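Long-range contact in putative transcriptional regulator protein, LacI family (Rhizobium etli, PDB 3MIZ), which probably acts as a DNA-binding transcriptional regulator of the LacI family, with a ligand-binding core resembling periplasmic binding proteins: residues S55-Q67 with D85-M97. Sequence-based numbering, arbitrary orientation.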
ATOM      1  N   SER A  55      -3.158  10.006  17.694  1.00 20.18           N
ATOM      2  CA  SER A  55      -3.748  10.587  18.896  1.00 21.72           C
ATOM      3  C   SER A  55      -2.979  10.293  20.181  1.00 22.39           C
ATOM      4  O   SER A  55      -2.793   9.134  20.554  1.00 19.48           O
ATOM      5  CB  SER A  55      -5.189  10.099  19.051  1.00 23.77           C
ATOM      6  OG  SER A  55      -5.661  10.351  20.361  1.00 25.66           O
ATOM      7  N   SER A  56      -2.543  11.350  20.861  1.00 20.94           N
ATOM      8  CA  SER A  56      -1.812  11.198  22.116  1.00 23.09           C
ATOM      9  C   SER A  56      -2.686  10.503  23.146  1.00 22.94           C
ATOM     10  O   SER A  56      -2.215   9.649  23.902  1.00 23.10           O
ATOM     11  CB  SER A  56      -1.381  12.565  22.663  1.00 24.37           C
ATOM     12  OG  SER A  56      -0.324  13.111  21.897  1.00 29.39           O
ATOM     13  N   GLU A  57      -3.961  10.883  23.175  1.00 23.50           N
ATOM     14  CA  GLU A  57      -4.916  10.305  24.109  1.00 24.97           C
ATOM     15  C   GLU A  57      -5.023   8.796  23.928  1.00 23.83           C
ATOM     16  O   GLU A  57      -4.841   8.036  24.878  1.00 21.78           O
ATOM     17  CB  GLU A  57      -6.297  10.941  23.910  1.00 27.66           C
ATOM     18  CG  GLU A  57      -6.374  12.403  24.313  1.00 31.99           C
ATOM     19  CD  GLU A  57      -5.286  13.238  23.679  1.00 34.36           C
ATOM     20  OE1 GLU A  57      -5.259  13.352  22.433  1.00 35.96           O
ATOM     21  OE2 GLU A  57      -4.449  13.777  24.433  1.00 38.98           O
ATOM     22  N   ARG A  58      -5.328   8.368  22.707  1.00 21.59           N
ATOM     23  CA  ARG A  58      -5.459   6.945  22.428  1.00 21.93           C
ATOM     24  C   ARG A  58      -4.146   6.214  22.678  1.00 19.20           C
ATOM     25  O   ARG A  58      -4.154   5.068  23.116  1.00 19.88           O
ATOM     26  CB  ARG A  58      -5.905   6.712  20.984  1.00 22.32           C
ATOM     27  CG  ARG A  58      -7.206   7.383  20.606  1.00 26.93           C
ATOM     28  CD  ARG A  58      -7.796   6.747  19.358  1.00 28.75           C
ATOM     29  NE  ARG A  58      -8.734   7.646  18.704  1.00 36.11           N
ATOM     30  CZ  ARG A  58      -8.431   8.414  17.662  1.00 36.45           C
ATOM     31  NH1 ARG A  58      -7.212   8.387  17.142  1.00 36.65           N
ATOM     32  NH2 ARG A  58      -9.349   9.217  17.145  1.00 38.52           N
ATOM     33  N   GLU A  59      -3.019   6.869  22.399  1.00 19.10           N
ATOM     34  CA  GLU A  59      -1.723   6.236  22.621  1.00 18.31           C
ATOM     35  C   GLU A  59      -1.522   5.902  24.091  1.00 18.31           C
ATOM     36  O   GLU A  59      -1.091   4.804  24.438  1.00 16.58           O
ATOM     37  CB  GLU A  59      -0.561   7.134  22.171  1.00 19.96           C
ATOM     38  CG  GLU A  59       0.789   6.422  22.309  1.00 22.62           C
ATOM     39  CD  GLU A  59       1.976   7.276  21.910  1.00 23.05           C
ATOM     40  OE1 GLU A  59       1.792   8.258  21.165  1.00 28.74           O
ATOM     41  OE2 GLU A  59       3.103   6.949  22.332  1.00 23.58           O
ATOM     42  N   VAL A  60      -1.820   6.864  24.958  1.00 18.70           N
ATOM     43  CA  VAL A  60      -1.660   6.645  26.387  1.00 19.27           C
ATOM     44  C   VAL A  60      -2.428   5.394  26.789  1.00 18.61           C
ATOM     45  O   VAL A  60      -1.911   4.528  27.497  1.00 17.50           O
ATOM     46  CB  VAL A  60      -2.187   7.848  27.194  1.00 21.70           C
ATOM     47  CG1 VAL A  60      -2.090   7.559  28.692  1.00 23.28           C
ATOM     48  CG2 VAL A  60      -1.381   9.094  26.841  1.00 22.95           C
ATOM     49  N   GLU A  61      -3.668   5.317  26.325  1.00 21.09           N
ATOM     50  CA  GLU A  61      -4.548   4.191  26.603  1.00 23.53           C
ATOM     51  C   GLU A  61      -3.973   2.884  26.048  1.00 22.37           C
ATOM     52  O   GLU A  61      -4.134   1.818  26.651  1.00 20.23           O
ATOM     53  CB  GLU A  61      -5.928   4.477  25.996  1.00 27.33           C
ATOM     54  CG  GLU A  61      -6.854   3.284  25.867  1.00 33.49           C
ATOM     55  CD  GLU A  61      -8.222   3.680  25.331  1.00 36.93           C
ATOM     56  OE1 GLU A  61      -8.275   4.422  24.325  1.00 39.88           O
ATOM     57  OE2 GLU A  61      -9.246   3.249  25.909  1.00 40.17           O
ATOM     58  N   ILE A  62      -3.301   2.962  24.903  1.00 20.16           N
ATOM     59  CA  ILE A  62      -2.719   1.764  24.302  1.00 18.24           C
ATOM     60  C   ILE A  62      -1.563   1.220  25.128  1.00 18.14           C
ATOM     61  O   ILE A  62      -1.418   0.009  25.267  1.00 19.27           O
ATOM     62  CB  ILE A  62      -2.246   2.030  22.862  1.00 17.79           C
ATOM     63  CG1 ILE A  62      -3.469   2.214  21.958  1.00 20.98           C
ATOM     64  CG2 ILE A  62      -1.370   0.870  22.369  1.00 20.49           C
ATOM     65  CD1 ILE A  62      -3.148   2.621  20.539  1.00 21.78           C
ATOM     66  N   TRP A  63      -0.737   2.107  25.674  1.00 17.64           N
ATOM     67  CA  TRP A  63       0.379   1.666  26.502  1.00 17.61           C
ATOM     68  C   TRP A  63      -0.173   0.968  27.743  1.00 20.60           C
ATOM     69  O   TRP A  63       0.352  -0.059  28.188  1.00 17.32           O
ATOM     70  CB  TRP A  63       1.239   2.852  26.935  1.00 17.30           C
ATOM     71  CG  TRP A  63       2.168   3.350  25.872  1.00 15.53           C
ATOM     72  CD1 TRP A  63       1.966   4.405  25.024  1.00 16.31           C
ATOM     73  CD2 TRP A  63       3.457   2.818  25.554  1.00 16.79           C
ATOM     74  NE1 TRP A  63       3.062   4.563  24.198  1.00 17.96           N
ATOM     75  CE2 TRP A  63       3.991   3.603  24.506  1.00 15.19           C
ATOM     76  CE3 TRP A  63       4.218   1.752  26.058  1.00 16.54           C
ATOM     77  CZ2 TRP A  63       5.251   3.357  23.953  1.00 16.76           C
ATOM     78  CZ3 TRP A  63       5.475   1.506  25.504  1.00 19.36           C
ATOM     79  CH2 TRP A  63       5.977   2.309  24.462  1.00 16.82           C
ATOM     80  N   LYS A  64      -1.235   1.550  28.294  1.00 21.58           N
ATOM     81  CA  LYS A  64      -1.891   1.011  29.476  1.00 25.28           C
ATOM     82  C   LYS A  64      -2.405  -0.388  29.137  1.00 25.98           C
ATOM     83  O   LYS A  64      -2.246  -1.327  29.915  1.00 25.81           O
ATOM     84  CB  LYS A  64      -3.052   1.927  29.875  1.00 26.31           C
ATOM     85  CG  LYS A  64      -3.340   1.975  31.357  1.00 31.53           C
ATOM     86  CD  LYS A  64      -4.275   3.131  31.698  1.00 34.06           C
ATOM     87  CE  LYS A  64      -3.670   4.487  31.330  1.00 35.62           C
ATOM     88  NZ  LYS A  64      -2.392   4.761  32.053  1.00 36.93           N
HETATM   89  N   MSE A  65      -3.018  -0.520  27.966  1.00 27.40           N
HETATM   90  CA  MSE A  65      -3.533  -1.809  27.515  1.00 30.10           C
HETATM   91  C   MSE A  65      -2.418  -2.845  27.415  1.00 29.44           C
HETATM   92  O   MSE A  65      -2.584  -3.988  27.846  1.00 29.85           O
HETATM   93  CB  MSE A  65      -4.216  -1.671  26.152  1.00 33.97           C
HETATM   94  CG  MSE A  65      -4.393  -3.001  25.412  1.00 40.34           C
HETATM   95 SE   MSE A  65      -5.594  -2.850  23.913  1.00 52.15          SE
HETATM   96  CE  MSE A  65      -7.231  -2.832  24.935  1.00 48.09           C
ATOM     97  N   PHE A  66      -1.285  -2.456  26.837  1.00 28.62           N
ATOM     98  CA  PHE A  66      -0.179  -3.394  26.700  1.00 27.77           C
ATOM     99  C   PHE A  66       0.373  -3.847  28.045  1.00 27.82           C
ATOM    100  O   PHE A  66       0.727  -5.014  28.210  1.00 28.63           O
ATOM    101  CB  PHE A  66       0.942  -2.805  25.835  1.00 28.44           C
ATOM    102  CG  PHE A  66       0.697  -2.944  24.354  1.00 29.22           C
ATOM    103  CD1 PHE A  66      -0.021  -4.028  23.855  1.00 29.52           C
ATOM    104  CD2 PHE A  66       1.204  -2.013  23.455  1.00 29.46           C
ATOM    105  CE1 PHE A  66      -0.230  -4.185  22.483  1.00 30.93           C
ATOM    106  CE2 PHE A  66       0.998  -2.165  22.079  1.00 29.51           C
ATOM    107  CZ  PHE A  66       0.282  -3.248  21.595  1.00 28.38           C
ATOM    108  N   GLN A  67       0.448  -2.934  29.006  1.00 28.31           N
ATOM    109  CA  GLN A  67       0.946  -3.300  30.325  1.00 31.14           C
ATOM    110  C   GLN A  67      -0.008  -4.338  30.904  1.00 31.27           C
ATOM    111  O   GLN A  67       0.418  -5.376  31.404  1.00 31.07           O
ATOM    112  CB  GLN A  67       1.005  -2.084  31.253  1.00 32.39           C
ATOM    113  CG  GLN A  67       1.572  -2.406  32.639  1.00 34.62           C
ATOM    114  CD  GLN A  67       1.671  -1.184  33.532  1.00 35.60           C
ATOM    115  OE1 GLN A  67       0.663  -0.564  33.867  1.00 34.98           O
ATOM    116  NE2 GLN A  67       2.892  -0.830  33.920  1.00 36.43           N
ATOM    117  N   ASP A  85       8.558  11.840  21.089  1.00 18.28           N
ATOM    118  CA  ASP A  85       8.658  11.105  22.342  1.00 20.06           C
ATOM    119  C   ASP A  85       7.366  10.319  22.492  1.00 20.96           C
ATOM    120  O   ASP A  85       6.274  10.874  22.352  1.00 22.54           O
ATOM    121  CB  ASP A  85       8.786  12.062  23.531  1.00 21.69           C
ATOM    122  CG  ASP A  85      10.223  12.381  23.877  1.00 21.10           C
ATOM    123  OD1 ASP A  85      11.129  12.089  23.063  1.00 20.10           O
ATOM    124  OD2 ASP A  85      10.449  12.934  24.976  1.00 23.62           O
ATOM    125  N   PRO A  86       7.462   9.012  22.765  1.00 20.05           N
ATOM    126  CA  PRO A  86       6.201   8.279  22.912  1.00 20.29           C
ATOM    127  C   PRO A  86       5.427   8.849  24.106  1.00 21.37           C
ATOM    128  O   PRO A  86       6.027   9.365  25.048  1.00 20.00           O
ATOM    129  CB  PRO A  86       6.654   6.843  23.167  1.00 19.68           C
ATOM    130  CG  PRO A  86       7.999   6.769  22.465  1.00 21.23           C
ATOM    131  CD  PRO A  86       8.623   8.108  22.823  1.00 19.95           C
ATOM    132  N   GLU A  87       4.103   8.769  24.044  1.00 20.96           N
ATOM    133  CA  GLU A  87       3.236   9.240  25.123  1.00 24.22           C
ATOM    134  C   GLU A  87       2.726   8.007  25.872  1.00 22.44           C
ATOM    135  O   GLU A  87       1.614   7.543  25.624  1.00 21.44           O
ATOM    136  CB  GLU A  87       2.058  10.023  24.542  1.00 25.23           C
ATOM    137  CG  GLU A  87       2.415  11.424  24.079  1.00 32.56           C
ATOM    138  CD  GLU A  87       2.712  12.349  25.246  1.00 36.20           C
ATOM    139  OE1 GLU A  87       1.778  12.617  26.033  1.00 39.26           O
ATOM    140  OE2 GLU A  87       3.874  12.797  25.381  1.00 37.98           O
ATOM    141  N   SER A  88       3.548   7.487  26.780  1.00 23.83           N
ATOM    142  CA  SER A  88       3.211   6.288  27.548  1.00 26.44           C
ATOM    143  C   SER A  88       2.658   6.522  28.956  1.00 28.04           C
ATOM    144  O   SER A  88       2.458   5.570  29.713  1.00 26.36           O
ATOM    145  CB  SER A  88       4.438   5.387  27.647  1.00 27.18           C
ATOM    146  OG  SER A  88       5.534   6.097  28.199  1.00 30.37           O
ATOM    147  N   GLY A  89       2.410   7.775  29.314  1.00 28.91           N
ATOM    148  CA  GLY A  89       1.897   8.043  30.647  1.00 30.50           C
ATOM    149  C   GLY A  89       2.853   7.516  31.701  1.00 31.32           C
ATOM    150  O   GLY A  89       4.023   7.889  31.712  1.00 31.67           O
ATOM    151  N   ASP A  90       2.369   6.638  32.576  1.00 32.38           N
ATOM    152  CA  ASP A  90       3.205   6.075  33.637  1.00 34.25           C
ATOM    153  C   ASP A  90       3.710   4.669  33.336  1.00 32.52           C
ATOM    154  O   ASP A  90       4.395   4.062  34.162  1.00 32.57           O
ATOM    155  CB  ASP A  90       2.434   6.047  34.961  1.00 38.17           C
ATOM    156  CG  ASP A  90       2.131   7.427  35.485  1.00 41.48           C
ATOM    157  OD1 ASP A  90       3.080   8.232  35.598  1.00 43.63           O
ATOM    158  OD2 ASP A  90       0.950   7.706  35.789  1.00 44.09           O
ATOM    159  N   VAL A  91       3.373   4.155  32.158  1.00 30.53           N
ATOM    160  CA  VAL A  91       3.785   2.815  31.760  1.00 28.58           C
ATOM    161  C   VAL A  91       5.267   2.702  31.414  1.00 27.98           C
ATOM    162  O   VAL A  91       5.833   3.557  30.729  1.00 27.53           O
ATOM    163  CB  VAL A  91       2.953   2.318  30.554  1.00 27.15           C
ATOM    164  CG1 VAL A  91       3.470   0.971  30.080  1.00 25.83           C
ATOM    165  CG2 VAL A  91       1.490   2.214  30.946  1.00 27.15           C
ATOM    166  N   SER A  92       5.880   1.626  31.892  1.00 27.55           N
ATOM    167  CA  SER A  92       7.285   1.349  31.649  1.00 27.96           C
ATOM    168  C   SER A  92       7.433  -0.056  31.075  1.00 27.82           C
ATOM    169  O   SER A  92       7.220  -1.049  31.775  1.00 29.98           O
ATOM    170  CB  SER A  92       8.080   1.456  32.951  1.00 29.35           C
ATOM    171  OG  SER A  92       9.412   1.010  32.766  1.00 33.27           O
ATOM    172  N   ILE A  93       7.790  -0.134  29.797  1.00 24.69           N
ATOM    173  CA  ILE A  93       7.977  -1.414  29.119  1.00 23.57           C
ATOM    174  C   ILE A  93       9.176  -1.267  28.189  1.00 21.69           C
ATOM    175  O   ILE A  93       9.329  -0.226  27.550  1.00 21.97           O
ATOM    176  CB  ILE A  93       6.751  -1.775  28.244  1.00 24.47           C
ATOM    177  CG1 ILE A  93       5.485  -1.835  29.101  1.00 26.31           C
ATOM    178  CG2 ILE A  93       6.995  -3.107  27.537  1.00 25.59           C
ATOM    179  CD1 ILE A  93       4.224  -2.155  28.311  1.00 27.10           C
ATOM    180  N   PRO A  94      10.043  -2.293  28.109  1.00 19.61           N
ATOM    181  CA  PRO A  94      11.210  -2.198  27.220  1.00 19.15           C
ATOM    182  C   PRO A  94      10.704  -1.801  25.835  1.00 19.30           C
ATOM    183  O   PRO A  94       9.783  -2.430  25.307  1.00 17.71           O
ATOM    184  CB  PRO A  94      11.776  -3.612  27.244  1.00 18.20           C
ATOM    185  CG  PRO A  94      11.488  -4.049  28.657  1.00 20.91           C
ATOM    186  CD  PRO A  94      10.065  -3.556  28.872  1.00 17.86           C
ATOM    187  N   THR A  95      11.314  -0.771  25.256  1.00 19.39           N
ATOM    188  CA  THR A  95      10.881  -0.265  23.959  1.00 18.95           C
ATOM    189  C   THR A  95      12.015   0.112  23.009  1.00 18.50           C
ATOM    190  O   THR A  95      13.042   0.638  23.429  1.00 15.40           O
ATOM    191  CB  THR A  95      10.007   0.988  24.158  1.00 17.68           C
ATOM    192  OG1 THR A  95       8.857   0.647  24.941  1.00 19.94           O
ATOM    193  CG2 THR A  95       9.557   1.564  22.821  1.00 21.24           C
ATOM    194  N   VAL A  96      11.814  -0.169  21.725  1.00 15.61           N
ATOM    195  CA  VAL A  96      12.778   0.195  20.694  1.00 14.99           C
ATOM    196  C   VAL A  96      11.974   0.941  19.631  1.00 12.07           C
ATOM    197  O   VAL A  96      10.908   0.485  19.213  1.00 11.01           O
ATOM    198  CB  VAL A  96      13.460  -1.036  20.062  1.00 16.35           C
ATOM    199  CG1 VAL A  96      14.287  -0.613  18.853  1.00 17.07           C
ATOM    200  CG2 VAL A  96      14.370  -1.710  21.084  1.00 16.83           C
HETATM  201  N   MSE A  97      12.463   2.105  19.226  1.00 11.59           N
HETATM  202  CA  MSE A  97      11.775   2.903  18.212  1.00 12.57           C
HETATM  203  C   MSE A  97      12.307   2.566  16.820  1.00 11.38           C
HETATM  204  O   MSE A  97      13.510   2.416  16.634  1.00 14.27           O
HETATM  205  CB  MSE A  97      11.967   4.398  18.508  1.00 13.60           C
HETATM  206  CG  MSE A  97      11.308   4.832  19.815  1.00 17.41           C
HETATM  207 SE   MSE A  97      11.687   6.682  20.285  1.00 27.41          SE
HETATM  208  CE  MSE A  97      10.600   7.533  18.950  1.00 18.71           C
TER
HETATM  209  O   HOH W   1       3.795  10.299  20.838  1.00 24.61           O
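Helix 56-68 lies against the parallel beta sheet of one lobe of the LacI-type core, and the loop leading into strand 95-97 wraps round the indole of Trp-63, the side chain that the loop covers most. Ser-88 covers one face of that indole: its CB stands 3.4 Å from the centroid of the five-membered ring, almost on the normal, a CH-pi contact that a small residue can make without pushing the backbone away. At the far edge, Thr-95 OG1 lies in the ring plane, 3.4 Å from Trp-63 CH2, while its hydroxyl donates to Ile-93 O. The pyrrole N-H is used as well. Trp-63 NE1 donates to the anti lone pair of Glu-59 OE2, one helical turn earlier, at 3.0 Å and nearly straight (167°). Glu-59 can reach the loop because its CG lies anti to the backbone N (chi1 -176°) and the chain runs extended beyond it; there OE2 also accepts from Glu-87 N at 2.7 Å, this donor coming from above the carboxylate plane. A water bridges the other oxygen, OE1, to Asp-85 O, so a buried acid is satisfied at both oxygens.

In this alternating beta-alpha lobe, strand 73-78 follows the helix in sequence and pairs with strand 95-97; its Val-74 and Tyr-76 also touch Trp-63. Pro-86 places CB 3.8 Å from Trp-63 CZ2. A type II' turn from Ser-88 to Val-91 then reverses the loop, with Gly-89 accommodating the positive phi (58°) next to Val-60. At its last position, branched Val-91 fits against the helix backbone, CG1 and CG2 each 3.8 Å from Trp-63 O, and Ile-93 CD1 reaches Phe-66 CB at 4.2 Å.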